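Local structure of protein CsuE (Acinetobacter baumannii, 6FJY) at residues B[15-20]-B[207-212]; B[119-124]-B[175-180]; B[186-191]-B[285-290]; B[219-224]-B[304-309]; B[229-234]-B[244-249]. The protein is probably the adhesin at the tip of the Csu pilus, captured here with its chaperone CsuC. All coordinates share one frame; numbering follows the deposited sequence.

The five contacts illustrate how an elongated two-part adhesin is built from a few long strands. Contacts 1 and 2, with centres 14 Å apart, touch near the middle of the chain, where helix 16-22 and strand 119-136 meet strands 202-210 and 167-189. Contacts 3, 4 and 5 cluster at one end, their centres 9 to 13 Å apart; those of contacts 2 and 5 lie about 43 Å apart. Strand 167-189 serves contacts 2 and 3 and so spans the two regions. Along the chain, contact 2 is nested within contact 1, contacts 3 and 4 interlock, and contact 5 is nested within both. The terminal cluster probably belongs to the pilin-like part, and its sheets continue into CsuC.

Contact 1: residues B[15-20]-B[207-212]; sequences PSIYLM and GIRCSV
I17 lays its terminal CD1 methyl 3.3 Å from R209 O, while its CG2 branch lies 3.9 Å from R209 NH2, so one side chain straddles the backbone and the guanidinium end of the same arginine. Extension of CG1 to CD1 (chi2 176°) carries the methyl to the strand, and the two side chains cross obliquely. At the preceding residue, S16 OG sits 3.2 Å from S211 CB, alongside the carbon and not the hydroxyl. Next outward, R209 is bent at chi3 (51°) and forms a salt bridge with E21 of helix 16-22, the helix that carries I17. S211 OG is engaged by T214 and by the backbone N of D180, and C210 is tied to C181 by a disulfide. P15 occupies the N-cap position, right before the helix, and packs against W6 of CsuC. The junction of helix and strand thus depends on apolar packing, with the R209-E21 salt bridge as the polar tie alongside it, and S16 OG is buried with no partner in the model.

Contact 2: residues B[119-124]-B[175-180]; sequences GVYQAD and ITVLPD
With chi1 at -71°, the ring of Y121 swings to the side of its backbone N and runs back along the sheet toward V177, whose chi1 of -176° sets CG2 beside its own backbone N. The two groups therefore meet: V177 CG2 lies 3.5 Å from Y121 CD1, approaching the ring obliquely. At the ring's edge, close to its plane, stands I175 O. I175 shares this face of the sheet, its CB 4.3 Å from Y121 CB. The scaffold is a regular antiparallel ladder, strand 119-123 running against 175-178 at 157°, in which G119 with V177 and Y121 with I175 are hydrogen-bonded pairs and V120 with T176 is the non-hydrogen-bonded pair between them. G119 N donates to V177 O at 3.0 Å and V177 N to G119 O at 2.9 Å; Y121 N to I175 O and I175 N to Y121 O are both 2.8 Å. Between the strands, T176 CA makes a CA-H...O contact of 3.5 Å with G119 O; on the face carrying V120 and T176, V120 packs on I229 of CsuC. The far end of the tyrosine is fixed by its hydroxyl's hydrogen bond to S117 O.

Contact 3: residues B[186-191]-B[285-290]; sequences QDVNFG and FTTKIV
The contact lies in the interior of what is probably a pilin-like beta sandwich, where F285, T287 and I289 of strand 279-290 meet V188, at the end of strand 167-189, and F190, just beyond it, mainly through side chains. F190 supplies the main surface. I289 CD1 lies over one face of its ring, 4.0 Å from the centroid and 17° off the normal, displaced toward the rim: a CH-pi contact made as the two side chains run antiparallel past one another. T287 CG2 comes to 3.4 Å from F190 CZ, obliquely. Its position follows from chi1 of -50°, which sets the methyl anti to the backbone N and turns OG1 to V188, 3.7 Å from CG1. That hydroxyl has no modelled hydrogen-bond partner in this buried, apolar setting. On the other branch of the valine, CG2 meets F285 CE2 at 3.7 Å, V188 and F285 approaching head-on. Strands 202-210 and 242-249 flank 279-290 in its sheet: V188 and F190 also pack on V202 of the first, F285 and T287 on I247 of the second. On the outer edge, V188 and N189 pair antiparallel with a strand of CsuC, so the sheet runs on into the chaperone.

Contact 4: residues B[219-224]-B[304-309]; sequences SLNNGL and DTVTVQ
A side chain stands in for backbone where N221 meets T307: N221 OD1 accepts T307 N at 2.7 Å and, from the opposite face of its amide plane, G223 N at 3.2 Å. The second bond makes an Asx turn, and neither donor lies on a lone pair. Chi1 of 73°, which tucks CG between the backbone N and carbonyl carbon, puts the amide in that bridging place. The ladder before it is ordinary: S219 and Q309 form a hydrogen-bonded antiparallel pair, L220 and V308 a non-hydrogen-bonded one, and N221 N donates to T307 O. L220 CD2 packs 3.5 Å from V308 CG2, the leucine running alongside the valine. Beyond the turn, D304 takes over: L224 N donates to the syn lone pair of D304 OD1 at 2.9 Å, while OD2 is hydrogen-bonded to Y245 OH. G223, at positive phi, brings its CA 3.3 Å from T305 O in a CA-H...O contact. One water accepts from N221 ND2 at 2.8 Å, donates to T305 O and also hydrogen-bonds T307 OG1. Strand 217-220 lies between 263-264 and 303-311, and the outer side of 303-311 pairs in parallel with a CsuC strand, an arrangement consistent with donor-strand complementation by a pilus chaperone.

Contact 5: residues B[229-234]-B[244-249]; sequences GNQRAM and KYDIFK
D246 OD1 is gripped from both segments: R232 NH1 forms a salt bridge with it at 2.7 Å, nearly end-on to the C-O bond, and I247 N takes its anti lone pair at 3.1 Å. R255 NE adds a further salt bridge, so two guanidinium groups share this buried carboxylate and probably favour its anionic form. The planes of the R232 guanidinium and the D246 carboxylate stand 80° apart, and R232 NH2 also donates to W256 O and N221 O. Extended from CG to NE, R232 crosses Y245 at about a right angle, its CB over one ring face in a CH-pi contact, 3.8 Å from the centroid. The contact belongs to the beta hairpin of strands 233-235 and 242-249, in which A233 and K244 form a non-hydrogen-bonded antiparallel pair. Just before it, R232 O collects two bonds: Q231 NE2 arrives on a lone pair in the carbonyl plane at 2.8 Å, and Y245 N from above that plane at 3.2 Å. Q231, bent at chi2 (51°), folds its amide back to that carbonyl. M234 adds a Met-aromatic contact, SD lying oblique to the Y245 ring and CG 3.4 Å from Y245 CD1.

Contact 1: residues B[15-20]-B[207-212]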
# COMPACT_ATOMS: atom_id res chain seq x y z
N PRO B 15 -3.84 4.33 -3.86
CA PRO B 15 -3.74 3.04 -4.55
C PRO B 15 -4.25 3.16 -5.98
O PRO B 15 -5.13 3.97 -6.28
CB PRO B 15 -4.63 2.12 -3.70
CG PRO B 15 -5.60 3.02 -3.03
CD PRO B 15 -4.91 4.34 -2.84
N SER B 16 -3.71 2.30 -6.86
CA SER B 16 -3.74 2.58 -8.30
C SER B 16 -5.13 2.37 -8.90
O SER B 16 -5.60 3.17 -9.72
CB SER B 16 -2.70 1.73 -9.02
OG SER B 16 -2.97 0.35 -8.84
N ILE B 17 -5.79 1.26 -8.54
CA ILE B 17 -7.10 0.95 -9.10
C ILE B 17 -8.14 1.97 -8.62
O ILE B 17 -8.88 2.54 -9.43
CB ILE B 17 -7.48 -0.49 -8.75
CG1 ILE B 17 -6.49 -1.44 -9.43
CG2 ILE B 17 -8.92 -0.80 -9.17
CD1 ILE B 17 -6.66 -2.92 -9.10
N TYR B 18 -8.17 2.24 -7.31
CA TYR B 18 -9.01 3.30 -6.78
C TYR B 18 -8.74 4.63 -7.49
O TYR B 18 -9.67 5.41 -7.72
CB TYR B 18 -8.75 3.44 -5.27
CG TYR B 18 -9.77 4.29 -4.53
CD1 TYR B 18 -10.96 3.73 -4.07
CD2 TYR B 18 -9.54 5.64 -4.30
CE1 TYR B 18 -11.89 4.50 -3.39
CE2 TYR B 18 -10.47 6.42 -3.62
CZ TYR B 18 -11.63 5.84 -3.17
OH TYR B 18 -12.56 6.60 -2.49
N LEU B 19 -7.48 4.89 -7.83
CA LEU B 19 -7.14 6.09 -8.59
C LEU B 19 -7.77 6.06 -9.98
O LEU B 19 -8.26 7.09 -10.46
CB LEU B 19 -5.62 6.22 -8.72
CG LEU B 19 -5.12 7.35 -9.63
CD1 LEU B 19 -5.60 8.70 -9.13
CD2 LEU B 19 -3.59 7.34 -9.79
N MET B 20 -7.75 4.90 -10.63
CA MET B 20 -8.36 4.78 -11.95
C MET B 20 -9.88 4.96 -11.88
O MET B 20 -10.46 5.74 -12.63
CB MET B 20 -8.00 3.41 -12.55
CG MET B 20 -8.62 3.13 -13.92
SD MET B 20 -7.78 1.80 -14.79
CE MET B 20 -7.81 0.52 -13.55
N GLY B 207 -11.99 -14.13 -9.74
CA GLY B 207 -11.28 -13.06 -10.43
C GLY B 207 -10.54 -12.15 -9.48
O GLY B 207 -11.04 -11.81 -8.41
N ILE B 208 -9.34 -11.73 -9.90
CA ILE B 208 -8.49 -10.85 -9.10
C ILE B 208 -7.91 -9.78 -10.02
O ILE B 208 -7.18 -10.09 -10.97
CB ILE B 208 -7.36 -11.61 -8.38
CG1 ILE B 208 -7.94 -12.64 -7.42
CG2 ILE B 208 -6.44 -10.63 -7.63
CD1 ILE B 208 -6.90 -13.35 -6.59
N ARG B 209 -8.24 -8.52 -9.73
CA ARG B 209 -7.73 -7.37 -10.45
C ARG B 209 -6.67 -6.73 -9.57
O ARG B 209 -6.98 -6.16 -8.52
CB ARG B 209 -8.86 -6.38 -10.76
CG ARG B 209 -10.08 -7.04 -11.42
CD ARG B 209 -11.29 -6.10 -11.47
NE ARG B 209 -10.95 -4.81 -12.06
CZ ARG B 209 -11.14 -3.64 -11.45
NH1 ARG B 209 -11.69 -3.59 -10.24
NH2 ARG B 209 -10.80 -2.51 -12.07
N CYS B 210 -5.41 -6.86 -9.98
CA CYS B 210 -4.28 -6.34 -9.23
C CYS B 210 -3.50 -5.33 -10.05
O CYS B 210 -3.50 -5.36 -11.29
CB CYS B 210 -3.33 -7.46 -8.77
SG CYS B 210 -3.78 -8.40 -7.32
N SER B 211 -2.83 -4.42 -9.35
CA SER B 211 -1.90 -3.51 -9.98
C SER B 211 -0.73 -4.29 -10.58
O SER B 211 -0.49 -5.46 -10.26
CB SER B 211 -1.42 -2.48 -8.97
OG SER B 211 -0.90 -3.11 -7.81
N VAL B 212 0.03 -3.60 -11.44
CA VAL B 212 0.80 -4.30 -12.48
C VAL B 212 1.83 -5.26 -11.88
O VAL B 212 1.88 -6.45 -12.22
CB VAL B 212 1.44 -3.30 -13.45
CG1 VAL B 212 2.43 -2.39 -12.76
CG2 VAL B 212 2.07 -4.04 -14.59

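Contact 2: residues B[119-124]-B[175-180]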
# COMPACT_ATOMS: atom_id res chain seq x y z
N GLY B 119 4.51 3.44 -8.01
CA GLY B 119 5.78 4.13 -8.08
C GLY B 119 5.61 5.55 -7.58
O GLY B 119 4.55 5.93 -7.08
N VAL B 120 6.67 6.32 -7.71
CA VAL B 120 6.67 7.71 -7.29
C VAL B 120 6.54 8.57 -8.53
O VAL B 120 7.33 8.45 -9.48
CB VAL B 120 7.93 8.07 -6.50
CG1 VAL B 120 7.85 9.52 -6.02
CG2 VAL B 120 8.07 7.15 -5.32
N TYR B 121 5.53 9.43 -8.53
CA TYR B 121 5.20 10.31 -9.63
C TYR B 121 5.52 11.72 -9.16
O TYR B 121 4.77 12.32 -8.38
CB TYR B 121 3.73 10.12 -10.04
CG TYR B 121 3.54 8.80 -10.72
CD1 TYR B 121 3.55 7.62 -9.99
CD2 TYR B 121 3.44 8.70 -12.10
CE1 TYR B 121 3.42 6.40 -10.60
CE2 TYR B 121 3.30 7.48 -12.71
CZ TYR B 121 3.29 6.32 -11.96
OH TYR B 121 3.17 5.08 -12.56
N GLN B 122 6.67 12.23 -9.60
CA GLN B 122 7.18 13.50 -9.12
C GLN B 122 6.77 14.61 -10.06
O GLN B 122 6.82 14.46 -11.29
CB GLN B 122 8.70 13.45 -8.99
CG GLN B 122 9.33 14.78 -8.61
CD GLN B 122 9.26 15.05 -7.12
OE1 GLN B 122 9.10 16.20 -6.70
NE2 GLN B 122 9.39 14.00 -6.33
N ALA B 123 6.39 15.75 -9.48
CA ALA B 123 6.01 16.92 -10.27
C ALA B 123 7.15 17.32 -11.19
O ALA B 123 8.32 17.33 -10.79
CB ALA B 123 5.64 18.08 -9.35
N ASP B 124 6.80 17.62 -12.45
CA ASP B 124 7.82 17.85 -13.46
C ASP B 124 8.63 19.11 -13.17
O ASP B 124 9.79 19.22 -13.59
CB ASP B 124 7.17 17.91 -14.84
CG ASP B 124 6.70 16.55 -15.30
OD1 ASP B 124 6.97 15.56 -14.58
OD2 ASP B 124 6.06 16.46 -16.37
N ILE B 175 3.48 12.28 -5.84
CA ILE B 175 2.34 11.39 -5.70
C ILE B 175 2.85 9.97 -5.73
O ILE B 175 3.38 9.52 -6.75
CB ILE B 175 1.30 11.58 -6.82
CG1 ILE B 175 0.90 13.03 -6.98
CG2 ILE B 175 0.08 10.68 -6.58
CD1 ILE B 175 -0.05 13.23 -8.13
N THR B 176 2.65 9.24 -4.64
CA THR B 176 3.01 7.84 -4.61
C THR B 176 1.78 7.01 -4.96
O THR B 176 0.75 7.09 -4.29
CB THR B 176 3.60 7.43 -3.26
OG1 THR B 176 4.72 8.27 -2.97
CG2 THR B 176 4.08 5.97 -3.35
N VAL B 177 1.88 6.25 -6.03
CA VAL B 177 0.84 5.32 -6.41
C VAL B 177 1.15 3.97 -5.78
O VAL B 177 2.24 3.42 -5.98
CB VAL B 177 0.75 5.21 -7.94
CG1 VAL B 177 -0.42 4.29 -8.30
CG2 VAL B 177 0.57 6.59 -8.54
N LEU B 178 0.16 3.41 -5.00
CA LEU B 178 0.44 2.19 -4.24
C LEU B 178 -0.13 0.97 -4.94
O LEU B 178 -1.13 1.06 -5.64
CB LEU B 178 -0.16 2.28 -2.84
CG LEU B 178 0.42 3.42 -2.04
CD1 LEU B 178 -0.28 3.49 -0.71
CD2 LEU B 178 1.93 3.20 -1.87
N PRO B 179 0.49 -0.20 -4.74
CA PRO B 179 -0.11 -1.44 -5.21
C PRO B 179 -1.49 -1.63 -4.61
O PRO B 179 -1.84 -1.06 -3.57
CB PRO B 179 0.87 -2.52 -4.73
CG PRO B 179 2.16 -1.81 -4.60
CD PRO B 179 1.82 -0.42 -4.14
N ASP B 180 -2.29 -2.47 -5.27
CA ASP B 180 -3.72 -2.50 -5.03
C ASP B 180 -4.29 -3.74 -5.70
O ASP B 180 -3.94 -4.04 -6.85
CB ASP B 180 -4.38 -1.22 -5.56
CG ASP B 180 -5.82 -1.05 -5.11
OD1 ASP B 180 -6.35 -1.94 -4.40
OD2 ASP B 180 -6.43 -0.01 -5.45

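Contact 3: residues B[186-191]-B[285-290]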
# COMPACT_ATOMS: atom_id res chain seq x y z
N GLN B 186 -17.52 -15.51 -6.33
CA GLN B 186 -18.94 -15.77 -6.17
C GLN B 186 -19.18 -17.18 -5.62
O GLN B 186 -18.28 -18.03 -5.59
CB GLN B 186 -19.67 -15.59 -7.50
CG GLN B 186 -19.43 -14.25 -8.18
CD GLN B 186 -20.22 -13.11 -7.55
OE1 GLN B 186 -19.89 -12.63 -6.46
NE2 GLN B 186 -21.27 -12.67 -8.24
N ASP B 187 -20.41 -17.42 -5.18
CA ASP B 187 -20.81 -18.74 -4.70
C ASP B 187 -20.76 -19.77 -5.82
O ASP B 187 -20.98 -19.46 -7.00
CB ASP B 187 -22.24 -18.71 -4.14
CG ASP B 187 -22.39 -17.81 -2.95
OD1 ASP B 187 -21.39 -17.60 -2.22
OD2 ASP B 187 -23.52 -17.32 -2.74
N VAL B 188 -20.48 -21.01 -5.44
CA VAL B 188 -20.66 -22.18 -6.30
C VAL B 188 -21.99 -22.82 -5.93
O VAL B 188 -22.13 -23.39 -4.84
CB VAL B 188 -19.51 -23.17 -6.15
CG1 VAL B 188 -19.80 -24.41 -6.96
CG2 VAL B 188 -18.20 -22.56 -6.61
N ASN B 189 -22.97 -22.77 -6.83
CA ASN B 189 -24.32 -23.27 -6.57
C ASN B 189 -24.52 -24.62 -7.27
O ASN B 189 -24.66 -24.67 -8.50
CB ASN B 189 -25.37 -22.28 -7.05
CG ASN B 189 -25.75 -21.27 -5.98
OD1 ASN B 189 -26.09 -21.64 -4.86
ND2 ASN B 189 -25.70 -19.99 -6.33
N PHE B 190 -24.57 -25.69 -6.48
CA PHE B 190 -24.94 -26.99 -7.02
C PHE B 190 -26.43 -27.02 -7.37
O PHE B 190 -27.21 -26.15 -6.99
CB PHE B 190 -24.62 -28.10 -6.02
CG PHE B 190 -23.17 -28.42 -5.94
CD1 PHE B 190 -22.58 -29.20 -6.92
CD2 PHE B 190 -22.40 -27.92 -4.91
CE1 PHE B 190 -21.23 -29.48 -6.85
CE2 PHE B 190 -21.06 -28.21 -4.84
CZ PHE B 190 -20.47 -28.99 -5.81
N GLY B 191 -26.80 -28.08 -8.08
CA GLY B 191 -28.14 -28.21 -8.62
C GLY B 191 -29.24 -28.46 -7.61
O GLY B 191 -29.24 -27.90 -6.51
N PHE B 285 -12.00 -23.16 -11.81
CA PHE B 285 -11.95 -24.31 -10.93
C PHE B 285 -13.26 -25.07 -11.01
O PHE B 285 -14.33 -24.50 -11.25
CB PHE B 285 -11.64 -23.91 -9.48
CG PHE B 285 -12.70 -23.05 -8.83
CD1 PHE B 285 -12.71 -21.68 -9.01
CD2 PHE B 285 -13.66 -23.62 -7.99
CE1 PHE B 285 -13.68 -20.89 -8.40
CE2 PHE B 285 -14.62 -22.83 -7.37
CZ PHE B 285 -14.64 -21.47 -7.57
N THR B 286 -13.16 -26.38 -10.81
CA THR B 286 -14.32 -27.26 -10.81
C THR B 286 -14.54 -27.79 -9.40
O THR B 286 -13.59 -28.24 -8.74
CB THR B 286 -14.13 -28.41 -11.80
OG1 THR B 286 -13.92 -27.87 -13.11
CG2 THR B 286 -15.36 -29.31 -11.81
N THR B 287 -15.78 -27.70 -8.93
CA THR B 287 -16.18 -28.25 -7.64
C THR B 287 -16.91 -29.56 -7.90
O THR B 287 -17.88 -29.59 -8.66
CB THR B 287 -17.08 -27.27 -6.89
OG1 THR B 287 -16.47 -25.97 -6.88
CG2 THR B 287 -17.30 -27.75 -5.45
N LYS B 288 -16.45 -30.65 -7.27
CA LYS B 288 -17.05 -31.96 -7.48
C LYS B 288 -17.51 -32.55 -6.15
O LYS B 288 -16.85 -32.40 -5.12
CB LYS B 288 -16.06 -32.93 -8.15
CG LYS B 288 -15.30 -32.37 -9.35
CD LYS B 288 -14.26 -33.38 -9.83
CE LYS B 288 -13.57 -32.93 -11.10
NZ LYS B 288 -12.48 -33.88 -11.49
N ILE B 289 -18.65 -33.24 -6.20
CA ILE B 289 -19.15 -34.03 -5.08
C ILE B 289 -18.36 -35.32 -4.97
O ILE B 289 -18.11 -36.01 -5.97
CB ILE B 289 -20.65 -34.34 -5.29
CG1 ILE B 289 -21.49 -33.06 -5.37
CG2 ILE B 289 -21.16 -35.30 -4.21
CD1 ILE B 289 -21.54 -32.29 -4.08
N VAL B 290 -17.99 -35.69 -3.74
CA VAL B 290 -17.49 -37.03 -3.44
C VAL B 290 -18.44 -37.69 -2.44
O VAL B 290 -18.84 -37.07 -1.46
CB VAL B 290 -16.05 -37.03 -2.89
CG1 VAL B 290 -15.49 -38.45 -2.93
CG2 VAL B 290 -15.16 -36.03 -3.65

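Contact 4: residues B[219-224]-B[304-309]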
# COMPACT_ATOMS: atom_id res chain seq x y z
N SER B 219 -4.41 -19.36 -1.99
CA SER B 219 -4.65 -20.66 -1.37
C SER B 219 -6.11 -20.76 -0.92
O SER B 219 -6.76 -19.74 -0.67
CB SER B 219 -3.70 -20.87 -0.17
OG SER B 219 -2.36 -20.62 -0.56
N LEU B 220 -6.61 -21.98 -0.83
CA LEU B 220 -7.94 -22.25 -0.29
C LEU B 220 -7.80 -23.26 0.85
O LEU B 220 -7.09 -24.26 0.71
CB LEU B 220 -8.91 -22.80 -1.34
CG LEU B 220 -9.07 -22.12 -2.70
CD1 LEU B 220 -10.01 -22.91 -3.57
CD2 LEU B 220 -9.55 -20.68 -2.58
N ASN B 221 -8.48 -22.99 1.95
CA ASN B 221 -8.43 -23.89 3.09
C ASN B 221 -9.44 -25.02 2.91
O ASN B 221 -9.92 -25.26 1.80
CB ASN B 221 -8.69 -23.13 4.39
CG ASN B 221 -10.15 -22.72 4.56
OD1 ASN B 221 -10.95 -22.80 3.61
ND2 ASN B 221 -10.49 -22.29 5.76
N ASN B 222 -9.79 -25.70 4.00
CA ASN B 222 -10.61 -26.90 3.91
C ASN B 222 -12.03 -26.69 4.45
O ASN B 222 -12.67 -27.65 4.87
CB ASN B 222 -9.91 -28.05 4.63
CG ASN B 222 -8.61 -28.45 3.95
OD1 ASN B 222 -8.47 -28.34 2.73
ND2 ASN B 222 -7.65 -28.90 4.75
N GLY B 223 -12.52 -25.44 4.44
CA GLY B 223 -13.87 -25.12 4.87
C GLY B 223 -14.05 -25.25 6.38
O GLY B 223 -13.12 -25.50 7.14
N LEU B 224 -15.31 -25.09 6.80
CA LEU B 224 -15.65 -25.08 8.22
C LEU B 224 -15.76 -26.48 8.81
O LEU B 224 -15.73 -26.60 10.04
CB LEU B 224 -16.98 -24.36 8.46
CG LEU B 224 -17.12 -22.84 8.40
CD1 LEU B 224 -15.85 -22.13 7.98
CD2 LEU B 224 -18.26 -22.47 7.48
N ASP B 304 -21.01 -24.97 2.69
CA ASP B 304 -19.70 -24.74 3.30
C ASP B 304 -19.21 -23.35 2.92
O ASP B 304 -19.69 -22.73 1.97
CB ASP B 304 -18.67 -25.79 2.85
CG ASP B 304 -17.43 -25.82 3.74
OD1 ASP B 304 -17.45 -25.21 4.83
OD2 ASP B 304 -16.43 -26.46 3.35
N THR B 305 -18.24 -22.85 3.68
CA THR B 305 -17.57 -21.59 3.39
C THR B 305 -16.07 -21.82 3.39
O THR B 305 -15.49 -22.23 4.40
CB THR B 305 -17.94 -20.50 4.39
OG1 THR B 305 -19.32 -20.16 4.24
CG2 THR B 305 -17.08 -19.26 4.15
N VAL B 306 -15.43 -21.52 2.27
CA VAL B 306 -14.02 -21.77 2.07
C VAL B 306 -13.27 -20.45 2.14
O VAL B 306 -13.72 -19.44 1.57
CB VAL B 306 -13.77 -22.47 0.72
CG1 VAL B 306 -12.26 -22.49 0.41
CG2 VAL B 306 -14.29 -23.88 0.78
N THR B 307 -12.14 -20.46 2.84
CA THR B 307 -11.31 -19.27 2.95
C THR B 307 -10.36 -19.18 1.77
O THR B 307 -9.64 -20.14 1.44
CB THR B 307 -10.54 -19.28 4.27
OG1 THR B 307 -11.48 -19.23 5.36
CG2 THR B 307 -9.61 -18.07 4.36
N VAL B 308 -10.39 -18.03 1.09
CA VAL B 308 -9.48 -17.71 0.01
C VAL B 308 -8.42 -16.80 0.61
O VAL B 308 -8.71 -15.68 1.04
CB VAL B 308 -10.19 -17.04 -1.16
CG1 VAL B 308 -9.20 -16.82 -2.29
CG2 VAL B 308 -11.39 -17.87 -1.64
N GLN B 309 -7.20 -17.29 0.66
CA GLN B 309 -6.08 -16.53 1.19
C GLN B 309 -5.27 -15.99 0.03
O GLN B 309 -4.82 -16.76 -0.85
CB GLN B 309 -5.21 -17.38 2.11
CG GLN B 309 -3.94 -16.68 2.58
CD GLN B 309 -3.13 -17.51 3.55
OE1 GLN B 309 -3.38 -17.48 4.76
NE2 GLN B 309 -2.17 -18.27 3.03
O HOH W 1 -1.76 -18.21 -0.70
O HOH W 2 -13.20 -21.76 6.13

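Contact 5: residues B[229-234]-B[244-249]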
# COMPACT_ATOMS: atom_id res chain seq x y z
N GLY B 229 -9.46 -34.20 8.62
CA GLY B 229 -8.33 -33.30 8.66
C GLY B 229 -8.23 -32.43 7.42
O GLY B 229 -8.06 -31.22 7.53
N ASN B 230 -8.34 -33.04 6.24
CA ASN B 230 -8.17 -32.28 5.01
C ASN B 230 -9.17 -32.67 3.92
O ASN B 230 -8.90 -32.44 2.74
CB ASN B 230 -6.73 -32.42 4.49
CG ASN B 230 -6.25 -33.85 4.52
OD1 ASN B 230 -7.04 -34.80 4.43
ND2 ASN B 230 -4.93 -34.02 4.67
N GLN B 231 -10.31 -33.25 4.28
CA GLN B 231 -11.37 -33.57 3.34
C GLN B 231 -12.50 -32.57 3.54
O GLN B 231 -13.17 -32.58 4.57
CB GLN B 231 -11.86 -35.01 3.52
CG GLN B 231 -13.05 -35.37 2.65
CD GLN B 231 -12.83 -35.04 1.19
OE1 GLN B 231 -12.02 -35.67 0.51
NE2 GLN B 231 -13.55 -34.04 0.69
N ARG B 232 -12.69 -31.69 2.55
CA ARG B 232 -13.74 -30.68 2.63
C ARG B 232 -15.11 -31.34 2.72
O ARG B 232 -15.34 -32.43 2.19
CB ARG B 232 -13.70 -29.76 1.40
CG ARG B 232 -12.45 -28.92 1.28
CD ARG B 232 -12.31 -28.33 -0.13
NE ARG B 232 -11.26 -27.30 -0.15
CZ ARG B 232 -10.24 -27.27 -1.01
NH1 ARG B 232 -10.11 -28.20 -1.95
NH2 ARG B 232 -9.36 -26.29 -0.92
N ALA B 233 -16.03 -30.66 3.40
CA ALA B 233 -17.37 -31.22 3.55
C ALA B 233 -18.36 -30.11 3.85
O ALA B 233 -18.05 -29.17 4.59
CB ALA B 233 -17.40 -32.28 4.65
N MET B 234 -19.56 -30.24 3.28
CA MET B 234 -20.64 -29.28 3.46
C MET B 234 -21.59 -29.75 4.56
O MET B 234 -21.91 -30.94 4.64
CB MET B 234 -21.41 -29.09 2.15
CG MET B 234 -20.51 -28.81 0.97
SD MET B 234 -21.13 -29.43 -0.60
CE MET B 234 -22.17 -28.09 -0.99
N LYS B 244 -19.20 -34.65 1.37
CA LYS B 244 -17.82 -34.40 0.98
C LYS B 244 -17.73 -33.85 -0.44
O LYS B 244 -18.43 -34.31 -1.36
CB LYS B 244 -17.00 -35.68 1.10
CG LYS B 244 -16.98 -36.26 2.52
CD LYS B 244 -16.15 -37.53 2.62
CE LYS B 244 -16.14 -38.07 4.03
NZ LYS B 244 -15.36 -39.33 4.14
N TYR B 245 -16.86 -32.85 -0.62
CA TYR B 245 -16.59 -32.26 -1.93
C TYR B 245 -15.12 -31.88 -2.00
O TYR B 245 -14.37 -31.98 -1.02
CB TYR B 245 -17.46 -31.04 -2.21
CG TYR B 245 -17.08 -29.81 -1.40
CD1 TYR B 245 -17.44 -29.69 -0.06
CD2 TYR B 245 -16.35 -28.77 -1.97
CE1 TYR B 245 -17.09 -28.57 0.69
CE2 TYR B 245 -16.00 -27.64 -1.22
CZ TYR B 245 -16.37 -27.55 0.10
OH TYR B 245 -16.03 -26.45 0.84
N ASP B 246 -14.70 -31.45 -3.18
CA ASP B 246 -13.36 -30.93 -3.37
C ASP B 246 -13.38 -29.96 -4.53
O ASP B 246 -14.35 -29.86 -5.29
CB ASP B 246 -12.34 -32.05 -3.60
CG ASP B 246 -11.10 -31.89 -2.74
OD1 ASP B 246 -10.71 -30.73 -2.50
OD2 ASP B 246 -10.55 -32.91 -2.27
N ILE B 247 -12.28 -29.23 -4.66
CA ILE B 247 -12.13 -28.14 -5.61
C ILE B 247 -10.85 -28.39 -6.37
O ILE B 247 -9.82 -28.73 -5.77
CB ILE B 247 -12.09 -26.77 -4.89
CG1 ILE B 247 -13.44 -26.48 -4.22
CG2 ILE B 247 -11.71 -25.63 -5.84
CD1 ILE B 247 -13.43 -25.26 -3.35
N PHE B 248 -10.90 -28.25 -7.69
CA PHE B 248 -9.79 -28.62 -8.56
C PHE B 248 -9.52 -27.50 -9.54
O PHE B 248 -10.46 -26.90 -10.09
CB PHE B 248 -10.09 -29.92 -9.35
CG PHE B 248 -10.44 -31.09 -8.48
CD1 PHE B 248 -11.72 -31.23 -7.97
CD2 PHE B 248 -9.50 -32.06 -8.20
CE1 PHE B 248 -12.04 -32.31 -7.17
CE2 PHE B 248 -9.82 -33.15 -7.41
CZ PHE B 248 -11.09 -33.28 -6.89
N LYS B 249 -8.24 -27.22 -9.77
CA LYS B 249 -7.84 -26.19 -10.72
C LYS B 249 -8.33 -26.54 -12.11
O LYS B 249 -8.20 -27.68 -12.56
CB LYS B 249 -6.32 -26.04 -10.74
CG LYS B 249 -5.63 -26.08 -9.40
CD LYS B 249 -4.13 -25.83 -9.58
CE LYS B 249 -3.33 -26.09 -8.31
NZ LYS B 249 -1.87 -25.85 -8.48